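PDB 6HXP: citryl-CoA lyase, which probably cleaves citryl-CoA into acetyl-CoA and oxaloacetate, as a coenzyme A-binding lyase of the citrate synthase family. Local coordinates for residues R20-L25 against G43-E48; H64-P69 against V219-E224; I155-E160 against F168-A173. All blocks are in the same frame, centred on the assembly; numbering follows the deposited sequence. Where two conformers were deposited one is given.

Contact 1 (R20-L25 against G43-E48)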
loop_
_atom_site.group_PDB
_atom_site.type_symbol
_atom_site.label_atom_id
_atom_site.label_comp_id
_atom_site.label_asym_id
_atom_site.label_seq_id
_atom_site.Cartn_x
_atom_site.Cartn_y
_atom_site.Cartn_z
ATOM N N ARG A 20 -11.838 3.606 24.320
ATOM C CA ARG A 20 -11.449 2.875 25.552
ATOM C C ARG A 20 -12.363 3.312 26.704
ATOM O O ARG A 20 -11.922 3.469 27.853
ATOM C CB ARG A 20 -9.996 3.115 25.873
ATOM C CG ARG A 20 -9.043 2.678 24.776
ATOM C CD ARG A 20 -9.017 1.162 24.546
ATOM N NE ARG A 20 -7.870 0.807 23.702
ATOM C CZ ARG A 20 -7.588 -0.427 23.283
ATOM N NH1 ARG A 20 -8.406 -1.456 23.595
ATOM N NH2 ARG A 20 -6.505 -0.649 22.542
ATOM N N GLY A 21 -13.647 3.454 26.411
ATOM C CA GLY A 21 -14.642 3.800 27.413
ATOM C C GLY A 21 -14.836 5.267 27.696
ATOM O O GLY A 21 -15.814 5.628 28.363
ATOM N N TYR A 22 -13.949 6.131 27.208
ATOM C CA TYR A 22 -14.115 7.565 27.456
ATOM C C TYR A 22 -14.794 8.240 26.283
ATOM O O TYR A 22 -14.441 7.964 25.131
ATOM C CB TYR A 22 -12.758 8.238 27.694
ATOM C CG TYR A 22 -12.057 7.795 28.971
ATOM C CD1 TYR A 22 -12.482 8.244 30.214
ATOM C CD2 TYR A 22 -10.985 6.923 28.931
ATOM C CE1 TYR A 22 -11.868 7.801 31.393
ATOM C CE2 TYR A 22 -10.348 6.492 30.087
ATOM C CZ TYR A 22 -10.800 6.925 31.326
ATOM O OH TYR A 22 -10.217 6.513 32.495
ATOM N N ARG A 23 -15.689 9.171 26.579
ATOM C CA ARG A 23 -16.384 9.944 25.545
ATOM C C ARG A 23 -15.350 10.770 24.777
ATOM O O ARG A 23 -14.671 11.628 25.361
ATOM C CB ARG A 23 -17.401 10.834 26.210
ATOM C CG ARG A 23 -18.259 11.616 25.264
ATOM C CD ARG A 23 -19.253 12.446 26.084
ATOM N NE ARG A 23 -20.150 13.193 25.211
ATOM C CZ ARG A 23 -20.207 14.519 25.133
ATOM N NH1 ARG A 23 -19.407 15.270 25.878
ATOM N NH2 ARG A 23 -21.056 15.104 24.299
ATOM N N LEU A 24 -15.246 10.532 23.464
ATOM C CA LEU A 24 -14.252 11.257 22.657
ATOM C C LEU A 24 -14.431 12.767 22.777
ATOM O O LEU A 24 -13.428 13.467 22.923
ATOM C CB LEU A 24 -14.310 10.793 21.214
ATOM C CG LEU A 24 -13.243 11.471 20.283
ATOM C CD1 LEU A 24 -11.849 11.384 20.855
ATOM C CD2 LEU A 24 -13.268 10.825 18.923
ATOM N N LEU A 25 -15.664 13.261 22.821
ATOM C CA LEU A 25 -15.884 14.692 22.934
ATOM C C LEU A 25 -15.377 15.270 24.236
ATOM O O LEU A 25 -15.060 16.466 24.270
ATOM C CB LEU A 25 -17.327 15.044 22.637
ATOM C CG LEU A 25 -17.589 14.863 21.085
ATOM C CD1 LEU A 25 -18.793 15.449 20.700
ATOM C CD2 LEU A 25 -16.461 15.464 20.196
ATOM N N GLY A 43 -4.951 1.470 26.648
ATOM C CA GLY A 43 -6.297 1.196 27.146
ATOM C C GLY A 43 -6.646 1.979 28.398
ATOM O O GLY A 43 -7.785 1.882 28.878
ATOM N N GLU A 44 -5.717 2.732 28.937
ATOM C CA GLU A 44 -5.913 3.537 30.147
ATOM C C GLU A 44 -5.198 4.856 30.014
ATOM O O GLU A 44 -4.292 5.006 29.183
ATOM C CB GLU A 44 -5.383 2.797 31.376
ATOM C CG GLU A 44 -6.003 1.419 31.606
ATOM C CD GLU A 44 -7.502 1.416 31.884
ATOM O OE1 GLU A 44 -8.046 2.466 32.284
ATOM O OE2 GLU A 44 -8.125 0.343 31.748
ATOM N N LEU A 45 -5.585 5.829 30.829
ATOM C CA LEU A 45 -4.979 7.147 30.777
ATOM C C LEU A 45 -3.536 7.069 31.249
ATOM O O LEU A 45 -3.162 6.303 32.150
ATOM C CB LEU A 45 -5.743 8.111 31.718
ATOM C CG LEU A 45 -7.175 8.443 31.291
ATOM C CD1 LEU A 45 -7.901 9.152 32.459
ATOM C CD2 LEU A 45 -7.204 9.299 30.050
ATOM N N PRO A 46 -2.688 7.930 30.657
ATOM C CA PRO A 46 -1.304 7.977 31.114
ATOM C C PRO A 46 -1.140 8.782 32.395
ATOM O O PRO A 46 -1.901 9.716 32.651
ATOM C CB PRO A 46 -0.605 8.759 29.993
ATOM C CG PRO A 46 -1.642 9.653 29.431
ATOM C CD PRO A 46 -2.956 8.884 29.575
ATOM N N THR A 47 -0.081 8.500 33.136
ATOM C CA THR A 47 0.330 9.322 34.255
ATOM C C THR A 47 0.994 10.610 33.686
ATOM O O THR A 47 1.227 10.718 32.482
ATOM C CB THR A 47 1.342 8.602 35.130
ATOM O OG1 THR A 47 2.556 8.415 34.395
ATOM C CG2 THR A 47 0.855 7.268 35.652
ATOM N N GLU A 48 1.324 11.568 34.556
ATOM C CA GLU A 48 1.986 12.773 34.075
ATOM C C GLU A 48 3.356 12.444 33.483
ATOM O O GLU A 48 3.725 12.977 32.441
ATOM C CB GLU A 48 2.181 13.781 35.205
ATOM C CG GLU A 48 0.876 14.358 35.720
ATOM C CD GLU A 48 1.028 15.456 36.749
ATOM O OE1 GLU A 48 2.177 15.861 37.048
ATOM O OE2 GLU A 48 -0.019 15.931 37.238
HETATM O O HOH W 1 -7.861 5.185 32.573
#
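The phenol end of Y22 overlaps the branched end of L45, the two side chains meeting at a slant. L45 CD1 lies 3.5 Å from Y22 OH, while L45 CG sits 3.9 Å from Y22 CE2, so the leucine's branch point and one methyl rest obliquely against the hydroxyl end of the ring. With CG anti to the carbonyl carbon (chi1 -66°), Y22 reaches across to the loop carrying L45. A water at the ring edge, in its plane, joins the two segments at 2.7 Å from Y22 OH. The same water donates to E44 OE1 over 2.7 Å and accepts the backbone N-H of L45 at 2.9 Å, so the carboxylate, the phenol and the L45 backbone share one bridging molecule.

Y22 belongs to strand 22-23, an outer member of a small antiparallel sheet within the chain, and G43 follows the end of helix 33-42; the contact therefore joins the N-terminal sheet to the loop that leads into helix 48-60. G43 departs from helical geometry with positive phi (101°), and R20 lies across it: R20 CD is 3.8 Å from G43 CA. The R20 chain, bent at chi2 (-66°), takes its guanidinium past this glycine to the last turn of the helix, where NH2 donates to I40 O. R250 of the second subunit bonds the carbonyl oxygens of both R20 and G43 and pairs with E44 OE1, while P253 of that subunit packs on L45.

Contact 2 (H64-P69 against V219-E224)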
loop_
_atom_site.group_PDB
_atom_site.type_symbol
_atom_site.label_atom_id
_atom_site.label_comp_id
_atom_site.label_asym_id
_atom_site.label_seq_id
_atom_site.Cartn_x
_atom_site.Cartn_y
_atom_site.Cartn_z
ATOM N N HIS A 64 13.226 12.191 9.265
ATOM C CA HIS A 64 14.663 11.942 9.113
ATOM C C HIS A 64 15.133 12.354 7.737
ATOM O O HIS A 64 16.116 11.821 7.231
ATOM C CB HIS A 64 15.006 10.475 9.409
ATOM C CG HIS A 64 16.428 10.308 9.874
ATOM N ND1 HIS A 64 17.441 9.895 9.008
ATOM C CD2 HIS A 64 16.983 10.632 11.053
ATOM C CE1 HIS A 64 18.556 9.903 9.727
ATOM N NE2 HIS A 64 18.328 10.322 10.969
ATOM N N GLY A 65 14.396 13.246 7.103
ATOM C CA GLY A 65 14.767 13.793 5.817
ATOM C C GLY A 65 14.353 12.927 4.646
ATOM O O GLY A 65 13.534 12.015 4.750
ATOM N N ILE A 66 14.846 13.320 3.467
ATOM C CA ILE A 66 14.458 12.680 2.234
ATOM C C ILE A 66 15.242 11.418 1.942
ATOM O O ILE A 66 14.784 10.634 1.096
ATOM C CB ILE A 66 14.513 13.736 1.104
ATOM C CG1 ILE A 66 13.704 13.365 -0.097
ATOM C CG2 ILE A 66 15.951 14.069 0.727
ATOM C CD1 ILE A 66 13.509 14.595 -1.037
ATOM N N ALA A 67 16.329 11.122 2.651
ATOM C CA ALA A 67 17.149 9.992 2.322
ATOM C C ALA A 67 16.634 8.592 2.622
ATOM O O ALA A 67 17.025 7.707 1.888
ATOM C CB ALA A 67 18.508 10.135 2.951
ATOM N N PRO A 68 15.823 8.334 3.656
ATOM C CA PRO A 68 15.432 6.958 3.959
ATOM C C PRO A 68 14.533 6.364 2.883
ATOM O O PRO A 68 13.817 7.090 2.221
ATOM C CB PRO A 68 14.676 7.061 5.266
ATOM C CG PRO A 68 14.805 8.439 5.767
ATOM C CD PRO A 68 15.353 9.308 4.670
ATOM N N PRO A 69 14.496 5.040 2.780
ATOM C CA PRO A 69 13.649 4.414 1.740
ATOM C C PRO A 69 12.162 4.735 1.892
ATOM O O PRO A 69 11.454 4.729 0.893
ATOM C CB PRO A 69 13.935 2.914 1.870
ATOM C CG PRO A 69 14.616 2.725 3.169
ATOM C CD PRO A 69 15.315 4.038 3.493
ATOM N N VAL A 219 3.773 12.933 5.676
ATOM C CA VAL A 219 2.806 13.878 5.125
ATOM C C VAL A 219 3.517 15.097 4.579
ATOM O O VAL A 219 3.211 15.573 3.470
ATOM C CB VAL A 219 1.782 14.279 6.219
ATOM C CG1 VAL A 219 0.948 15.472 5.752
ATOM C CG2 VAL A 219 0.854 13.102 6.573
ATOM N N ALA A 220 4.469 15.645 5.371
ATOM C CA ALA A 220 5.208 16.810 4.883
ATOM C C ALA A 220 5.941 16.536 3.566
ATOM O O ALA A 220 5.917 17.368 2.651
ATOM C CB ALA A 220 6.180 17.297 5.941
ATOM N N HIS A 221 6.599 15.385 3.479
ATOM C CA HIS A 221 7.353 15.012 2.272
ATOM C C HIS A 221 6.430 14.823 1.056
ATOM O O HIS A 221 6.748 15.282 -0.028
ATOM C CB HIS A 221 8.161 13.730 2.518
ATOM C CG HIS A 221 9.438 14.010 3.225
ATOM N ND1 HIS A 221 10.569 14.445 2.547
ATOM C CD2 HIS A 221 9.712 13.981 4.563
ATOM C CE1 HIS A 221 11.488 14.658 3.490
ATOM N NE2 HIS A 221 11.015 14.420 4.721
ATOM N N VAL A 222 5.313 14.138 1.249
ATOM C CA VAL A 222 4.409 13.918 0.138
ATOM C C VAL A 222 3.767 15.217 -0.316
ATOM O O VAL A 222 3.656 15.494 -1.507
ATOM C CB VAL A 222 3.369 12.849 0.518
ATOM C CG1 VAL A 222 2.286 12.724 -0.565
ATOM C CG2 VAL A 222 4.053 11.526 0.735
ATOM N N TYR A 223 3.362 16.042 0.642
ATOM C CA TYR A 223 2.782 17.343 0.290
ATOM C C TYR A 223 3.824 18.168 -0.496
ATOM O O TYR A 223 3.499 18.832 -1.478
ATOM C CB TYR A 223 2.335 18.078 1.567
ATOM C CG TYR A 223 1.907 19.503 1.316
ATOM C CD1 TYR A 223 0.637 19.802 0.829
ATOM C CD2 TYR A 223 2.788 20.552 1.513
ATOM C CE1 TYR A 223 0.254 21.130 0.591
ATOM C CE2 TYR A 223 2.452 21.854 1.161
ATOM C CZ TYR A 223 1.173 22.139 0.739
ATOM O OH TYR A 223 0.897 23.465 0.452
ATOM N N GLU A 224 5.063 18.198 -0.027
ATOM C CA GLU A 224 6.108 18.946 -0.713
ATOM C C GLU A 224 6.306 18.414 -2.137
ATOM O O GLU A 224 6.378 19.194 -3.103
ATOM C CB GLU A 224 7.407 18.894 0.099
ATOM C CG GLU A 224 8.475 19.801 -0.483
ATOM C CD GLU A 224 9.746 19.808 0.325
ATOM O OE1 GLU A 224 10.314 18.727 0.563
ATOM O OE2 GLU A 224 10.167 20.911 0.757
#
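A chi1 of -82° sets CG of H221 anti to the carbonyl carbon and sends the imidazole away from helix 206-228 to the G65-I66 peptide, with chi2, also -82°, fixing the turn of the ring; on the other side the backbone of I66 holds its CB beside the same ring. H221 CE1 lies 3.5 Å from G65 C and 3.6 Å from I66 N, with I66 CB 4.0 Å from that carbon. I66 N and G65 O lie obliquely to the ring, and the meeting is van der Waals packing. H221 NE2 comes to 3.5 Å from G65 O, but the angle is too poor for a hydrogen bond.

Both ring nitrogens find partners outside the contact. NE2 is hydrogen-bonded to D63 OD2, which also accepts the backbone N-H of G65, so one carboxylate oxygen holds both the ring and the loop it packs against. ND1 is bonded to R75 NH1, and with a hydrogen-bond partner on each nitrogen the ring is probably fixed in its rotation. This buried contact lies within the largely helical citrate synthase fold, where it joins the long helix 206-228 to the loop between helices 48-60 and 69-79. Other subunits cover the loop: I66 packs on K6 of the third subunit and on V242 of the fourth. Replacing H221 by a leucine would probably leave D63 OD2 without its imidazole partner and R75 NH1 without a ring acceptor, two polar losses in a buried place. E224, one helical turn further on, pairs its OE1 with the same R75 NH1, and its OE2 accepts the backbone N of G8 of the third subunit.

Contact 3 (I155-E160 against F168-A173)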
loop_
_atom_site.group_PDB
_atom_site.type_symbol
_atom_site.label_atom_id
_atom_site.label_comp_id
_atom_site.label_asym_id
_atom_site.label_seq_id
_atom_site.Cartn_x
_atom_site.Cartn_y
_atom_site.Cartn_z
ATOM N N ILE A 155 15.876 13.190 29.871
ATOM C CA ILE A 155 14.482 13.564 30.211
ATOM C C ILE A 155 13.889 12.525 31.166
ATOM O O ILE A 155 13.302 12.886 32.202
ATOM C CB ILE A 155 13.638 13.713 28.930
ATOM C CG1 ILE A 155 14.120 14.920 28.099
ATOM C CG2 ILE A 155 12.157 13.900 29.284
ATOM C CD1 ILE A 155 13.653 14.828 26.640
ATOM N N ALA A 156 14.071 11.235 30.846
ATOM C CA ALA A 156 13.554 10.164 31.715
ATOM C C ALA A 156 14.118 10.310 33.142
ATOM O O ALA A 156 13.381 10.125 34.098
ATOM C CB ALA A 156 13.941 8.828 31.160
ATOM N N ARG A 157 15.399 10.686 33.291
ATOM C CA ARG A 157 15.988 10.853 34.622
ATOM C C ARG A 157 15.450 12.106 35.324
ATOM O O ARG A 157 15.132 12.046 36.518
ATOM C CB ARG A 157 17.524 10.933 34.539
ATOM C CG ARG A 157 18.217 9.604 34.262
ATOM C CD ARG A 157 19.720 9.803 34.234
ATOM N NE ARG A 157 20.467 8.588 33.897
ATOM C CZ ARG A 157 20.744 7.605 34.749
ATOM N NH1 ARG A 157 20.295 7.651 35.996
ATOM N NH2 ARG A 157 21.453 6.558 34.352
ATOM N N VAL A 158 15.328 13.241 34.607
ATOM C CA VAL A 158 14.816 14.484 35.232
ATOM C C VAL A 158 13.394 14.280 35.774
ATOM O O VAL A 158 13.038 14.816 36.835
ATOM C CB VAL A 158 14.901 15.696 34.254
ATOM C CG1 VAL A 158 14.062 16.888 34.735
ATOM C CG2 VAL A 158 16.354 16.121 34.061
ATOM N N LEU A 159 12.604 13.482 35.052
ATOM C CA LEU A 159 11.218 13.206 35.407
ATOM C C LEU A 159 11.058 12.108 36.414
ATOM O O LEU A 159 9.931 11.883 36.839
ATOM C CB LEU A 159 10.448 12.823 34.143
ATOM C CG LEU A 159 10.286 13.917 33.100
ATOM C CD1 LEU A 159 9.519 13.388 31.927
ATOM C CD2 LEU A 159 9.559 15.127 33.666
ATOM N N GLU A 160 12.135 11.366 36.757
ATOM C CA GLU A 160 12.084 10.229 37.671
ATOM C C GLU A 160 11.260 9.092 37.054
ATOM O O GLU A 160 10.646 8.314 37.772
ATOM C CB GLU A 160 11.606 10.612 39.069
ATOM C CG GLU A 160 12.473 11.694 39.670
ATOM C CD GLU A 160 12.025 12.069 41.061
ATOM O OE1 GLU A 160 10.845 12.459 41.215
ATOM O OE2 GLU A 160 12.829 11.905 42.002
ATOM N N PHE A 168 18.558 -1.389 32.412
ATOM C CA PHE A 168 18.984 -2.596 31.700
ATOM C C PHE A 168 19.542 -2.236 30.328
ATOM O O PHE A 168 20.636 -2.658 29.986
ATOM C CB PHE A 168 17.820 -3.599 31.542
ATOM C CG PHE A 168 18.242 -4.869 30.823
ATOM C CD1 PHE A 168 18.859 -5.903 31.514
ATOM C CD2 PHE A 168 18.027 -5.021 29.456
ATOM C CE1 PHE A 168 19.280 -7.050 30.847
ATOM C CE2 PHE A 168 18.456 -6.161 28.788
ATOM C CZ PHE A 168 19.054 -7.181 29.490
ATOM N N ALA A 169 18.807 -1.430 29.562
ATOM C CA ALA A 169 19.266 -1.059 28.217
ATOM C C ALA A 169 20.625 -0.354 28.247
ATOM O O ALA A 169 21.498 -0.644 27.429
ATOM C CB ALA A 169 18.232 -0.183 27.530
ATOM N N GLU A 170 20.836 0.539 29.209
ATOM C CA GLU A 170 22.142 1.231 29.317
ATOM C C GLU A 170 23.207 0.335 29.879
ATOM O O GLU A 170 24.371 0.412 29.449
ATOM C CB GLU A 170 21.982 2.515 30.135
ATOM C CG GLU A 170 21.091 3.509 29.420
ATOM C CD GLU A 170 21.373 4.956 29.739
ATOM O OE1 GLU A 170 21.167 5.351 30.904
ATOM O OE2 GLU A 170 21.906 5.660 28.854
ATOM N N ASP A 171 22.851 -0.548 30.835
ATOM C CA ASP A 171 23.829 -1.491 31.380
ATOM C C ASP A 171 24.345 -2.413 30.280
ATOM O O ASP A 171 25.530 -2.731 30.271
ATOM C CB ASP A 171 23.219 -2.344 32.507
ATOM C CG ASP A 171 23.070 -1.628 33.834
ATOM O OD1 ASP A 171 23.606 -0.507 33.968
ATOM O OD2 ASP A 171 22.342 -2.146 34.706
ATOM N N VAL A 172 23.480 -2.836 29.357
ATOM C CA VAL A 172 23.893 -3.701 28.244
ATOM C C VAL A 172 24.902 -2.976 27.345
ATOM O O VAL A 172 25.892 -3.598 26.955
ATOM C CB VAL A 172 22.654 -4.229 27.443
ATOM C CG1 VAL A 172 23.045 -4.774 26.068
ATOM C CG2 VAL A 172 21.885 -5.277 28.247
ATOM N N ALA A 173 24.702 -1.679 27.044
ATOM C CA ALA A 173 25.671 -0.964 26.197
ATOM C C ALA A 173 27.045 -0.943 26.861
ATOM O O ALA A 173 28.067 -1.199 26.214
ATOM C CB ALA A 173 25.227 0.455 25.953
#
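E170 OE1 is approached by two groups: Y162 OH, which is hydrogen-bonded to it, and R157 NH2, which stands 3.7 Å from E170 OE1 in a long salt bridge. The two charged side chains come from opposite directions, with the guanidinium and carboxylate planes turned 44° from each other; E170 OE1 lies oblique to the guanidinium. R157 spans the distance because its chain is extended from CG to NE (chi2 -179°). Its conformation is one of two deposited, which makes both of its interactions here less certain. In the conformer given, the guanidinium also makes a cation-pi interaction with the ring of Y162, so one tyrosine serves both charges, its hydroxyl on the acid and its ring on the base. The pairing lies at the surface, where solvent would be expected to weaken it. Backbone bonding between A156 and Y162 ties the connection to the first helix. Next to E170, the carbonyl of A169 is hydrogen-bonded to the hydroxyl of Y137, a residue that binds CoA. Two consecutive helices of the citrate synthase fold are joined here by a short loop: helix 147-158 closes in a Schellman motif at E160, and helix 164-180 follows.

Leaving the N-terminal sheet, the chain runs through helix 33-42 and closes a short loop in contact 1, which ties that sheet to the loop between helices 33-42 and 48-60. This is complete before contact 2 opens, so the two stand in series. Contact 2 spans about 150 residues, from the loop ahead of helix 69-79 to helix 206-228, and contact 3 nests inside it, closing the short loop between helices 147-158 and 164-180. Contacts 2 and 3 lie on opposite sides of the chain's centre, whereas contacts 1 and 3 come within about 6 Å at their nearest atoms without touching. All three contacts have a residue near the third subunit.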